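Local coordinates for protein arylamine n-acetyltransferase (Mycobacterium smegmatis, PDB 1W5R) that probably transfers an acetyl group from acetyl-coenzyme A to arylamine substrates, at residues Gly70-Glu75 and Val194-Val199; Glu75-Leu80 and Val129-Gly134; His154-Leu159 and Ala169-Gly174. The protein carries 1 engineered substitution. All coordinates share one frame; numbering follows the deposited sequence.

Overall arrangement
Leaving the loop at G70-G71, the chain enters helix 73-87, whose first turns serve contact 1 and contact 2 in succession, the two contacts sharing E75. Contact 2 closes first, when the loop after strand 127-129 returns to the helix at 129-134. The chain then builds more of the eight-stranded antiparallel sheet, where contact 3 (154-159 with 169-174) joins neighbouring strands of a hairpin. Contact 1 closes last, as helix 189-201 packs on the helix start through 194-199, so both other closures lie within its span, in series. Contacts 1 and 2 touch; contact 3 is farther off, its centre about 18 Å from that of contact 2 and about 24 Å from that of contact 1.

Contact 1 (Gly70-Glu75 and Val194-Val199); sequences GGYQYE and VGSWYV. Engineered in segment 70-75: Q73 (natural residue Cys).
S196 lays its CB over one face of the Y74 ring, a CH-pi contact 3.9 Å from the centroid and 22° off the normal, while V199 CG2 and CE2 of Y72 sit at that ring's edge; the Y72 ring in turn has S196 OG at its edge and CD of Q73 over a face, offset toward the rim. These rings join helix 189-201 to the N-terminal turn of helix 73-87, where the engineered Q73 replaces the cysteine that is probably the acetyl-accepting member of the arylamine N-acetyltransferase triad. Serine suits its place because it is small enough to lie against the ring and still polar: the Y72 OH donates to S196 OG at 2.7 Å, and that oxygen is also hydrogen-bonded to V52 O. G195, having no side chain, leaves room for the Y74 hydroxyl. The branched V199 serves two rings, sending CG1 to Y72 CE1 at 3.6 Å and CG2 to Y74 CE1. Q73 bends at chi2 (-88°), and its NE2 bonds to T112 O. At the helix start, E75 OE2 accepts from the backbone N of the N-cap residue Y72 at 2.7 Å, on its anti side, tilted out of the carboxylate plane.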
ATOM      1  N   GLY A  70     -23.191   4.700   1.916  1.00 11.45           N
ATOM      2  CA  GLY A  70     -23.181   3.260   2.124  1.00 11.14           C
ATOM      3  C   GLY A  70     -23.961   2.935   3.383  1.00 10.20           C
ATOM      4  O   GLY A  70     -24.763   3.731   3.881  1.00  9.97           O
ATOM      5  N   GLY A  71     -23.718   1.758   3.922  1.00  9.10           N
ATOM      6  CA  GLY A  71     -24.327   1.376   5.188  1.00  8.80           C
ATOM      7  C   GLY A  71     -23.612   0.181   5.750  1.00  8.38           C
ATOM      8  O   GLY A  71     -22.580  -0.247   5.203  1.00  8.05           O
ATOM      9  N   TYR A  72     -24.109  -0.317   6.877  1.00  8.89           N
ATOM     10  CA  TYR A  72     -23.517  -1.500   7.483  1.00  7.59           C
ATOM     11  C   TYR A  72     -24.387  -2.747   7.256  1.00  7.52           C
ATOM     12  O   TYR A  72     -25.263  -2.713   6.380  1.00  7.61           O
ATOM     13  CB  TYR A  72     -23.045  -1.235   8.932  1.00  7.78           C
ATOM     14  CG  TYR A  72     -24.092  -1.108  10.031  1.00  7.37           C
ATOM     15  CD1 TYR A  72     -23.673  -0.909  11.343  1.00  7.50           C
ATOM     16  CD2 TYR A  72     -25.461  -1.250   9.786  1.00  8.17           C
ATOM     17  CE1 TYR A  72     -24.574  -0.813  12.397  1.00  7.47           C
ATOM     18  CE2 TYR A  72     -26.384  -1.180  10.848  1.00  6.76           C
ATOM     19  CZ  TYR A  72     -25.916  -0.964  12.156  1.00  7.76           C
ATOM     20  OH  TYR A  72     -26.767  -0.911  13.238  1.00  8.49           O
ATOM     21  N   GLN A  73     -24.140  -3.833   7.976  1.00  7.31           N
ATOM     22  CA  GLN A  73     -24.699  -5.133   7.606  1.00  7.42           C
ATOM     23  C   GLN A  73     -26.219  -5.135   7.417  1.00  7.69           C
ATOM     24  O   GLN A  73     -26.738  -5.699   6.437  1.00  8.23           O
ATOM     25  CB  GLN A  73     -24.280  -6.217   8.618  1.00  7.58           C
ATOM     26  CG  GLN A  73     -24.510  -5.930  10.086  1.00  7.69           C
ATOM     27  CD  GLN A  73     -23.349  -5.187  10.765  1.00  9.28           C
ATOM     28  OE1 GLN A  73     -22.576  -4.491  10.112  1.00  9.48           O
ATOM     29  NE2 GLN A  73     -23.234  -5.347  12.080  1.00 10.26           N
ATOM     30  N   TYR A  74     -26.938  -4.519   8.352  1.00  7.98           N
ATOM     31  CA  TYR A  74     -28.410  -4.518   8.274  1.00  7.64           C
ATOM     32  C   TYR A  74     -28.954  -3.705   7.106  1.00  9.02           C
ATOM     33  O   TYR A  74     -30.031  -4.000   6.540  1.00  9.59           O
ATOM     34  CB  TYR A  74     -29.010  -3.986   9.557  1.00  8.26           C
ATOM     35  CG  TYR A  74     -28.739  -4.814  10.780  1.00  7.55           C
ATOM     36  CD1 TYR A  74     -27.728  -4.462  11.678  1.00  8.08           C
ATOM     37  CD2 TYR A  74     -29.490  -5.964  11.048  1.00  7.61           C
ATOM     38  CE1 TYR A  74     -27.474  -5.231  12.822  1.00  7.84           C
ATOM     39  CE2 TYR A  74     -29.251  -6.738  12.189  1.00  7.99           C
ATOM     40  CZ  TYR A  74     -28.238  -6.372  13.067  1.00  7.52           C
ATOM     41  OH  TYR A  74     -27.995  -7.094  14.212  1.00  9.30           O
ATOM     42  N   GLU A  75     -28.209  -2.668   6.753  1.00  7.83           N
ATOM     43  CA  GLU A  75     -28.615  -1.789   5.664  1.00  8.61           C
ATOM     44  C   GLU A  75     -28.358  -2.457   4.325  1.00  9.04           C
ATOM     45  O   GLU A  75     -29.211  -2.445   3.433  1.00  9.86           O
ATOM     46  CB  GLU A  75     -27.895  -0.438   5.774  1.00  8.30           C
ATOM     47  CG  GLU A  75     -28.327   0.337   7.006  1.00  8.95           C
ATOM     48  CD  GLU A  75     -27.419   1.499   7.323  1.00  7.49           C
ATOM     49  OE1 GLU A  75     -27.910   2.655   7.291  1.00  9.95           O
ATOM     50  OE2 GLU A  75     -26.226   1.259   7.636  1.00  8.83           O
ATOM     51  N   VAL A 194     -34.141  -4.458  16.319  1.00  9.06           N
ATOM     52  CA  VAL A 194     -33.651  -4.464  17.711  1.00  9.17           C
ATOM     53  C   VAL A 194     -32.122  -4.714  17.711  1.00  9.19           C
ATOM     54  O   VAL A 194     -31.365  -4.061  18.427  1.00  9.35           O
ATOM     55  CB  VAL A 194     -34.407  -5.520  18.554  1.00  9.01           C
ATOM     56  CG1 VAL A 194     -33.759  -5.755  19.904  1.00 10.01           C
ATOM     57  CG2 VAL A 194     -35.883  -5.101  18.722  1.00 11.01           C
ATOM     58  N   GLY A 195     -31.674  -5.653  16.889  1.00  9.29           N
ATOM     59  CA  GLY A 195     -30.240  -5.896  16.732  1.00  9.27           C
ATOM     60  C   GLY A 195     -29.531  -4.656  16.218  1.00  9.18           C
ATOM     61  O   GLY A 195     -28.484  -4.260  16.747  1.00  9.45           O
ATOM     62  N   SER A 196     -30.108  -4.031  15.195  1.00  8.78           N
ATOM     63  CA  SER A 196     -29.474  -2.851  14.619  1.00  8.47           C
ATOM     64  C   SER A 196     -29.426  -1.687  15.615  1.00  8.89           C
ATOM     65  O   SER A 196     -28.464  -0.907  15.636  1.00  9.09           O
ATOM     66  CB  SER A 196     -30.176  -2.413  13.335  1.00  8.67           C
ATOM     67  OG  SER A 196     -29.420  -1.385  12.696  1.00  9.00           O
ATOM     68  N   TRP A 197     -30.477  -1.544  16.418  1.00  8.52           N
ATOM     69  CA  TRP A 197     -30.435  -0.554  17.485  1.00  9.18           C
ATOM     70  C   TRP A 197     -29.219  -0.779  18.399  1.00  9.10           C
ATOM     71  O   TRP A 197     -28.481   0.172  18.707  1.00  9.94           O
ATOM     72  CB  TRP A 197     -31.742  -0.586  18.302  1.00  8.97           C
ATOM     73  CG  TRP A 197     -31.750   0.449  19.391  1.00  8.56           C
ATOM     74  CD1 TRP A 197     -31.509   0.252  20.727  1.00  8.70           C
ATOM     75  CD2 TRP A 197     -31.948   1.852  19.218  1.00  9.54           C
ATOM     76  NE1 TRP A 197     -31.569   1.462  21.401  1.00  9.79           N
ATOM     77  CE2 TRP A 197     -31.836   2.454  20.492  1.00  9.89           C
ATOM     78  CE3 TRP A 197     -32.231   2.658  18.111  1.00 10.18           C
ATOM     79  CZ2 TRP A 197     -31.973   3.838  20.679  1.00 10.40           C
ATOM     80  CZ3 TRP A 197     -32.375   4.032  18.303  1.00  9.99           C
ATOM     81  CH2 TRP A 197     -32.236   4.602  19.576  1.00  9.99           C
ATOM     82  N   TYR A 198     -29.017  -2.020  18.833  1.00  9.34           N
ATOM     83  CA  TYR A 198     -27.880  -2.380  19.681  1.00  9.11           C
ATOM     84  C   TYR A 198     -26.540  -2.037  19.024  1.00  8.76           C
ATOM     85  O   TYR A 198     -25.684  -1.360  19.610  1.00  9.59           O
ATOM     86  CB  TYR A 198     -27.941  -3.877  20.001  1.00  9.94           C
ATOM     87  CG  TYR A 198     -26.911  -4.372  20.996  1.00 10.80           C
ATOM     88  CD1 TYR A 198     -27.070  -4.142  22.370  1.00 10.94           C
ATOM     89  CD2 TYR A 198     -25.792  -5.102  20.574  1.00 10.78           C
ATOM     90  CE1 TYR A 198     -26.146  -4.606  23.295  1.00 12.67           C
ATOM     91  CE2 TYR A 198     -24.862  -5.578  21.498  1.00 12.11           C
ATOM     92  CZ  TYR A 198     -25.044  -5.319  22.854  1.00 12.77           C
ATOM     93  OH  TYR A 198     -24.118  -5.788  23.765  1.00 15.48           O
ATOM     94  N   VAL A 199     -26.373  -2.497  17.785  1.00  8.55           N
ATOM     95  CA  VAL A 199     -25.077  -2.353  17.108  1.00  8.09           C
ATOM     96  C   VAL A 199     -24.764  -0.871  16.848  1.00  8.50           C
ATOM     97  O   VAL A 199     -23.589  -0.458  16.857  1.00  8.73           O
ATOM     98  CB  VAL A 199     -25.057  -3.146  15.780  1.00  7.89           C
ATOM     99  CG1 VAL A 199     -23.694  -3.016  15.111  1.00  8.96           C
ATOM    100  CG2 VAL A 199     -25.312  -4.622  16.039  1.00  9.99           C
TER

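Contact 2 (Glu75-Leu80 and Val129-Gly134); sequences EHNGLL and VDVGFG
N77 meets the 129-134 loop with both ends of its amide: OD1 accepts from V131 N at 2.9 Å, and ND2 donates to D130 OD1, also at 2.9 Å. With CG beside the backbone N (chi1 -73°), the side chain leans from helix 73-87 toward the loop, and a chi2 of -36° turns the amide so that each end finds its match. The N-H of V131 points to a lone pair of OD1, in the carbonyl plane, whereas ND2 approaches D130 OD1 from above the carboxylate plane, the amide and carboxylate planes standing 60° apart. D130 OD1 also takes G132 N at 3.0 Å from the opposite face, making an Asx turn. Bare of a side chain, G132 lets its CA come within 3.6 Å of H76 CB. The H76 ring has V131 O over one face, and its nitrogens are held by H35 NE2 and P40 O. Beside this polar patch, L80 CD2 packs on V131 CG2 at 3.6 Å and on V129 CG1, branched apolar chains suited to the buried side. N77 ND2 has a further partner in N114 O, so the amide's rotation is well fixed. D130 OD2 bonds to H113 NE2, consistent with the Asp-His part of the family's Cys-His-Asp catalytic triad; N77 and the Asx turn would then probably act as a second shell, helping to hold the carboxylate toward that histidine.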
ATOM      1  N   GLU A  75     -28.209  -2.668   6.753  1.00  7.83           N
ATOM      2  CA  GLU A  75     -28.615  -1.789   5.664  1.00  8.61           C
ATOM      3  C   GLU A  75     -28.358  -2.457   4.325  1.00  9.04           C
ATOM      4  O   GLU A  75     -29.211  -2.445   3.433  1.00  9.86           O
ATOM      5  CB  GLU A  75     -27.895  -0.438   5.774  1.00  8.30           C
ATOM      6  CG  GLU A  75     -28.327   0.337   7.006  1.00  8.95           C
ATOM      7  CD  GLU A  75     -27.419   1.499   7.323  1.00  7.49           C
ATOM      8  OE1 GLU A  75     -27.910   2.655   7.291  1.00  9.95           O
ATOM      9  OE2 GLU A  75     -26.226   1.259   7.636  1.00  8.83           O
ATOM     10  N   HIS A  76     -27.175  -3.054   4.184  1.00  9.01           N
ATOM     11  CA  HIS A  76     -26.810  -3.750   2.947  1.00  9.13           C
ATOM     12  C   HIS A  76     -27.708  -4.911   2.619  1.00  9.32           C
ATOM     13  O   HIS A  76     -28.304  -4.969   1.541  1.00  9.88           O
ATOM     14  CB  HIS A  76     -25.378  -4.249   3.044  1.00  9.00           C
ATOM     15  CG  HIS A  76     -24.377  -3.228   2.620  1.00  9.06           C
ATOM     16  ND1 HIS A  76     -24.142  -2.929   1.293  1.00  9.06           N
ATOM     17  CD2 HIS A  76     -23.585  -2.398   3.343  1.00  9.50           C
ATOM     18  CE1 HIS A  76     -23.231  -1.977   1.216  1.00  9.81           C
ATOM     19  NE2 HIS A  76     -22.882  -1.630   2.447  1.00  9.19           N
ATOM     20  N   ASN A  77     -27.795  -5.846   3.544  1.00  9.23           N
ATOM     21  CA  ASN A  77     -28.585  -7.042   3.289  1.00  9.69           C
ATOM     22  C   ASN A  77     -30.065  -6.765   3.356  1.00  9.80           C
ATOM     23  O   ASN A  77     -30.848  -7.440   2.679  1.00 10.35           O
ATOM     24  CB  ASN A  77     -28.132  -8.183   4.193  1.00  9.11           C
ATOM     25  CG  ASN A  77     -26.776  -8.733   3.753  1.00  8.05           C
ATOM     26  OD1 ASN A  77     -26.496  -8.792   2.556  1.00 10.43           O
ATOM     27  ND2 ASN A  77     -25.931  -9.096   4.711  1.00  8.59           N
ATOM     28  N   GLY A  78     -30.451  -5.762   4.128  1.00  9.96           N
ATOM     29  CA  GLY A  78     -31.852  -5.354   4.118  1.00 10.47           C
ATOM     30  C   GLY A  78     -32.218  -4.876   2.728  1.00 10.36           C
ATOM     31  O   GLY A  78     -33.183  -5.365   2.127  1.00 10.74           O
ATOM     32  N   LEU A  79     -31.433  -3.938   2.197  1.00 10.22           N
ATOM     33  CA  LEU A  79     -31.675  -3.408   0.866  1.00 11.45           C
ATOM     34  C   LEU A  79     -31.699  -4.510  -0.187  1.00 11.53           C
ATOM     35  O   LEU A  79     -32.627  -4.580  -1.011  1.00 12.81           O
ATOM     36  CB  LEU A  79     -30.610  -2.358   0.503  1.00 11.10           C
ATOM     37  CG  LEU A  79     -30.682  -1.779  -0.917  1.00 12.18           C
ATOM     38  CD1 LEU A  79     -31.979  -1.043  -1.145  1.00 12.80           C
ATOM     39  CD2 LEU A  79     -29.503  -0.854  -1.174  1.00 12.03           C
ATOM     40  N   LEU A  80     -30.671  -5.353  -0.196  1.00 11.33           N
ATOM     41  CA  LEU A  80     -30.597  -6.407  -1.206  1.00 11.57           C
ATOM     42  C   LEU A  80     -31.757  -7.377  -1.067  1.00 12.15           C
ATOM     43  O   LEU A  80     -32.276  -7.874  -2.070  1.00 11.82           O
ATOM     44  CB  LEU A  80     -29.252  -7.145  -1.112  1.00 11.87           C
ATOM     45  CG  LEU A  80     -29.007  -8.195  -2.202  1.00 10.99           C
ATOM     46  CD1 LEU A  80     -29.234  -7.644  -3.604  1.00 11.22           C
ATOM     47  CD2 LEU A  80     -27.593  -8.744  -2.070  1.00 11.23           C
ATOM     48  N   VAL A 129     -26.488 -15.399   0.825  1.00 11.01           N
ATOM     49  CA  VAL A 129     -26.100 -14.149   0.179  1.00 10.66           C
ATOM     50  C   VAL A 129     -25.786 -13.158   1.293  1.00 10.41           C
ATOM     51  O   VAL A 129     -26.582 -12.976   2.215  1.00 10.36           O
ATOM     52  CB  VAL A 129     -27.223 -13.615  -0.745  1.00 11.06           C
ATOM     53  CG1 VAL A 129     -26.851 -12.259  -1.298  1.00 12.64           C
ATOM     54  CG2 VAL A 129     -27.462 -14.616  -1.893  1.00 12.46           C
ATOM     55  N   ASP A 130     -24.610 -12.544   1.214  1.00  9.39           N
ATOM     56  CA  ASP A 130     -24.204 -11.601   2.253  1.00  9.24           C
ATOM     57  C   ASP A 130     -23.306 -10.567   1.617  1.00  9.24           C
ATOM     58  O   ASP A 130     -22.158 -10.851   1.305  1.00 10.19           O
ATOM     59  CB  ASP A 130     -23.474 -12.348   3.374  1.00  9.58           C
ATOM     60  CG  ASP A 130     -22.951 -11.424   4.478  1.00  9.47           C
ATOM     61  OD1 ASP A 130     -23.307 -10.222   4.503  1.00  8.55           O
ATOM     62  OD2 ASP A 130     -22.188 -11.932   5.341  1.00  9.34           O
ATOM     63  N   VAL A 131     -23.854  -9.384   1.389  1.00  8.51           N
ATOM     64  CA  VAL A 131     -23.077  -8.278   0.834  1.00  8.45           C
ATOM     65  C   VAL A 131     -22.806  -7.214   1.909  1.00  8.09           C
ATOM     66  O   VAL A 131     -22.386  -6.095   1.596  1.00  8.46           O
ATOM     67  CB  VAL A 131     -23.748  -7.658  -0.417  1.00  9.37           C
ATOM     68  CG1 VAL A 131     -23.855  -8.704  -1.544  1.00 10.07           C
ATOM     69  CG2 VAL A 131     -25.129  -7.080  -0.068  1.00 10.25           C
ATOM     70  N   GLY A 132     -23.050  -7.577   3.168  1.00  8.21           N
ATOM     71  CA  GLY A 132     -23.012  -6.609   4.257  1.00  8.60           C
ATOM     72  C   GLY A 132     -21.986  -6.815   5.352  1.00  8.36           C
ATOM     73  O   GLY A 132     -22.019  -6.095   6.365  1.00  9.50           O
ATOM     74  N   PHE A 133     -21.065  -7.766   5.170  1.00  8.14           N
ATOM     75  CA  PHE A 133     -20.111  -8.094   6.244  1.00  8.53           C
ATOM     76  C   PHE A 133     -18.881  -7.173   6.229  1.00  9.22           C
ATOM     77  O   PHE A 133     -18.068  -7.218   7.155  1.00 11.59           O
ATOM     78  CB  PHE A 133     -19.669  -9.559   6.138  1.00  8.89           C
ATOM     79  CG  PHE A 133     -18.917 -10.058   7.345  1.00  8.70           C
ATOM     80  CD1 PHE A 133     -19.529 -10.113   8.604  1.00 10.09           C
ATOM     81  CD2 PHE A 133     -17.594 -10.486   7.222  1.00  9.96           C
ATOM     82  CE1 PHE A 133     -18.819 -10.573   9.728  1.00 10.41           C
ATOM     83  CE2 PHE A 133     -16.890 -10.962   8.337  1.00  9.19           C
ATOM     84  CZ  PHE A 133     -17.504 -10.998   9.585  1.00  9.96           C
ATOM     85  N   GLY A 134     -18.746  -6.357   5.187  1.00  8.80           N
ATOM     86  CA  GLY A 134     -17.641  -5.391   5.080  1.00  8.47           C
ATOM     87  C   GLY A 134     -16.534  -5.885   4.160  1.00  8.95           C
ATOM     88  O   GLY A 134     -16.801  -6.529   3.139  1.00  8.74           O
TER

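Contact 3 (His154-Leu159 and Ala169-Gly174); sequences HEPYRL and AAQVRG
Strands 157-159 and 169-172 run antiparallel, 155° between their directions, as the open end of a beta hairpin in which R158 and A169 form a hydrogen-bonded pair and Y157 and A170 a non-hydrogen-bonded one. R158 N donates to A169 O and A169 N to R158 O, each 2.9 Å, and Q171 N adds a nearly straight bond to P156 O, also 2.9 Å. On the Y157 side of the sheet, the A170 methyl sits over the ring face, 3.7 Å from the centroid and 16° off the normal, a CH-pi contact that so small a residue permits. CG of Y157 stands beside the backbone N (chi1 -78°), which lets the ring lie against that methyl. P156, with no N-H to offer, begins the pairing through its carbonyl alone; its CG rests 3.9 Å from OE1 of Q171, whose extended chain crosses the proline ring obliquely. E155 CB lies 3.2 Å from Q171 O; its OE1 forms a salt bridge to R221, and OE2 accepts from a water that in turn is only weakly bonded to R173 N. The hairpin is flanked by strands 149-150 and 175-182, while the Y157 ring packs on L179 of strand 175-182 and on R221 of strand 220-225.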
ATOM      1  N   HIS A 154     -13.501 -14.466  -5.245  1.00 12.95           N
ATOM      2  CA  HIS A 154     -12.254 -14.189  -4.540  1.00 13.14           C
ATOM      3  C   HIS A 154     -11.776 -15.478  -3.872  1.00 13.58           C
ATOM      4  O   HIS A 154     -11.424 -16.420  -4.594  1.00 15.45           O
ATOM      5  CB  HIS A 154     -12.421 -12.998  -3.575  1.00 12.29           C
ATOM      6  CG  HIS A 154     -12.844 -11.739  -4.268  1.00 12.35           C
ATOM      7  ND1 HIS A 154     -12.014 -10.656  -4.448  1.00 13.90           N
ATOM      8  CD2 HIS A 154     -14.007 -11.430  -4.891  1.00  8.87           C
ATOM      9  CE1 HIS A 154     -12.665  -9.715  -5.119  1.00 10.32           C
ATOM     10  NE2 HIS A 154     -13.876 -10.162  -5.397  1.00 13.43           N
ATOM     11  N   GLU A 155     -11.788 -15.546  -2.540  1.00 13.20           N
ATOM     12  CA  GLU A 155     -11.227 -16.693  -1.804  1.00 13.16           C
ATOM     13  C   GLU A 155     -12.261 -17.800  -1.676  1.00 12.32           C
ATOM     14  O   GLU A 155     -13.463 -17.551  -1.792  1.00 11.31           O
ATOM     15  CB  GLU A 155     -10.800 -16.296  -0.373  1.00 14.52           C
ATOM     16  CG  GLU A 155      -9.965 -15.057  -0.254  1.00 15.78           C
ATOM     17  CD  GLU A 155     -10.797 -13.799  -0.061  1.00 17.01           C
ATOM     18  OE1 GLU A 155     -11.977 -13.766  -0.469  1.00 14.99           O
ATOM     19  OE2 GLU A 155     -10.242 -12.823   0.465  1.00 20.38           O
ATOM     20  N   PRO A 156     -11.801 -19.033  -1.416  1.00 11.37           N
ATOM     21  CA  PRO A 156     -12.743 -20.078  -1.029  1.00 11.55           C
ATOM     22  C   PRO A 156     -13.437 -19.780   0.311  1.00 11.11           C
ATOM     23  O   PRO A 156     -12.818 -19.220   1.229  1.00 10.74           O
ATOM     24  CB  PRO A 156     -11.863 -21.322  -0.879  1.00 12.18           C
ATOM     25  CG  PRO A 156     -10.566 -20.989  -1.516  1.00 13.12           C
ATOM     26  CD  PRO A 156     -10.407 -19.520  -1.529  1.00 11.97           C
ATOM     27  N   TYR A 157     -14.711 -20.146   0.399  1.00 10.61           N
ATOM     28  CA  TYR A 157     -15.467 -20.079   1.659  1.00 10.86           C
ATOM     29  C   TYR A 157     -16.036 -21.454   1.978  1.00 11.60           C
ATOM     30  O   TYR A 157     -16.083 -22.327   1.108  1.00 12.72           O
ATOM     31  CB  TYR A 157     -16.616 -19.058   1.593  1.00 10.36           C
ATOM     32  CG  TYR A 157     -16.216 -17.601   1.733  1.00  9.57           C
ATOM     33  CD1 TYR A 157     -15.342 -16.991   0.826  1.00  9.12           C
ATOM     34  CD2 TYR A 157     -16.743 -16.817   2.767  1.00  9.73           C
ATOM     35  CE1 TYR A 157     -14.982 -15.642   0.947  1.00  8.90           C
ATOM     36  CE2 TYR A 157     -16.407 -15.460   2.887  1.00  9.45           C
ATOM     37  CZ  TYR A 157     -15.521 -14.891   1.986  1.00  9.37           C
ATOM     38  OH  TYR A 157     -15.186 -13.563   2.090  1.00  9.31           O
ATOM     39  N   ARG A 158     -16.477 -21.649   3.218  1.00 11.18           N
ATOM     40  CA  ARG A 158     -17.044 -22.937   3.632  1.00 12.01           C
ATOM     41  C   ARG A 158     -18.084 -22.759   4.736  1.00 12.31           C
ATOM     42  O   ARG A 158     -17.848 -22.031   5.721  1.00 12.64           O
ATOM     43  CB  ARG A 158     -15.938 -23.882   4.118  1.00 12.09           C
ATOM     44  CG  ARG A 158     -16.420 -25.299   4.394  1.00 13.58           C
ATOM     45  CD  ARG A 158     -15.333 -26.161   4.999  1.00 16.04           C
ATOM     46  NE  ARG A 158     -15.796 -27.534   5.199  1.00 16.92           N
ATOM     47  CZ  ARG A 158     -15.389 -28.337   6.179  1.00 19.18           C
ATOM     48  NH1 ARG A 158     -14.496 -27.931   7.064  1.00 20.77           N
ATOM     49  NH2 ARG A 158     -15.890 -29.560   6.274  1.00 21.55           N
ATOM     50  N   LEU A 159     -19.223 -23.434   4.574  1.00 12.80           N
ATOM     51  CA  LEU A 159     -20.202 -23.550   5.648  1.00 12.71           C
ATOM     52  C   LEU A 159     -20.025 -24.890   6.338  1.00 13.40           C
ATOM     53  O   LEU A 159     -19.838 -25.922   5.690  1.00 13.62           O
ATOM     54  CB  LEU A 159     -21.633 -23.440   5.119  1.00 12.65           C
ATOM     55  CG  LEU A 159     -22.095 -22.044   4.697  1.00 12.75           C
ATOM     56  CD1 LEU A 159     -23.355 -22.116   3.832  1.00 14.17           C
ATOM     57  CD2 LEU A 159     -22.326 -21.152   5.923  1.00 12.94           C
ATOM     58  N   ALA A 169     -16.934 -19.681   7.145  1.00 10.40           N
ATOM     59  CA  ALA A 169     -15.506 -19.386   7.215  1.00 10.89           C
ATOM     60  C   ALA A 169     -14.972 -18.988   5.851  1.00 10.89           C
ATOM     61  O   ALA A 169     -15.532 -19.362   4.813  1.00 10.34           O
ATOM     62  CB  ALA A 169     -14.722 -20.581   7.749  1.00 11.49           C
ATOM     63  N   ALA A 170     -13.887 -18.225   5.867  1.00 10.59           N
ATOM     64  CA  ALA A 170     -13.190 -17.810   4.650  1.00 10.54           C
ATOM     65  C   ALA A 170     -11.735 -18.225   4.737  1.00 10.52           C
ATOM     66  O   ALA A 170     -11.124 -18.184   5.816  1.00 10.94           O
ATOM     67  CB  ALA A 170     -13.269 -16.313   4.470  1.00 10.97           C
ATOM     68  N   GLN A 171     -11.175 -18.631   3.600  1.00 11.14           N
ATOM     69  CA  GLN A 171      -9.761 -18.946   3.537  1.00 11.71           C
ATOM     70  C   GLN A 171      -9.040 -17.650   3.256  1.00 12.87           C
ATOM     71  O   GLN A 171      -8.972 -17.184   2.110  1.00 13.29           O
ATOM     72  CB  GLN A 171      -9.474 -19.991   2.454  1.00 11.33           C
ATOM     73  CG  GLN A 171      -8.059 -20.539   2.523  1.00 12.29           C
ATOM     74  CD  GLN A 171      -7.782 -21.459   1.367  1.00 14.40           C
ATOM     75  OE1 GLN A 171      -8.334 -22.556   1.291  1.00 15.56           O
ATOM     76  NE2 GLN A 171      -6.943 -21.010   0.454  1.00 15.58           N
ATOM     77  N   VAL A 172      -8.541 -17.039   4.324  1.00 14.37           N
ATOM     78  CA  VAL A 172      -7.917 -15.733   4.217  1.00 16.06           C
ATOM     79  C   VAL A 172      -6.402 -15.911   4.222  1.00 17.05           C
ATOM     80  O   VAL A 172      -5.805 -16.310   5.229  1.00 15.98           O
ATOM     81  CB  VAL A 172      -8.349 -14.800   5.372  1.00 15.71           C
ATOM     82  CG1 VAL A 172      -7.686 -13.427   5.232  1.00 16.50           C
ATOM     83  CG2 VAL A 172      -9.877 -14.672   5.442  1.00 16.15           C
ATOM     84  N   ARG A 173      -5.795 -15.632   3.074  1.00 18.87           N
ATOM     85  CA  ARG A 173      -4.347 -15.752   2.888  1.00 20.63           C
ATOM     86  C   ARG A 173      -3.798 -17.101   3.378  1.00 20.48           C
ATOM     87  O   ARG A 173      -2.823 -17.171   4.139  1.00 21.11           O
ATOM     88  CB  ARG A 173      -3.616 -14.559   3.522  1.00 21.53           C
ATOM     89  CG  ARG A 173      -4.321 -13.234   3.275  1.00 24.76           C
ATOM     90  CD  ARG A 173      -3.479 -12.058   3.669  1.00 30.05           C
ATOM     91  NE  ARG A 173      -2.771 -11.546   2.504  1.00 35.15           N
ATOM     92  CZ  ARG A 173      -1.494 -11.782   2.226  1.00 35.60           C
ATOM     93  NH1 ARG A 173      -0.742 -12.514   3.043  1.00 37.86           N
ATOM     94  NH2 ARG A 173      -0.967 -11.251   1.130  1.00 37.86           N
ATOM     95  N   GLY A 174      -4.455 -18.172   2.938  1.00 20.31           N
ATOM     96  CA  GLY A 174      -4.031 -19.539   3.251  1.00 19.87           C
ATOM     97  C   GLY A 174      -4.494 -20.095   4.580  1.00 19.79           C
ATOM     98  O   GLY A 174      -4.249 -21.272   4.882  1.00 19.87           O
TER
HETATM   99  O   HOH W   1      -7.701 -13.304   1.341  1.00 31.75           O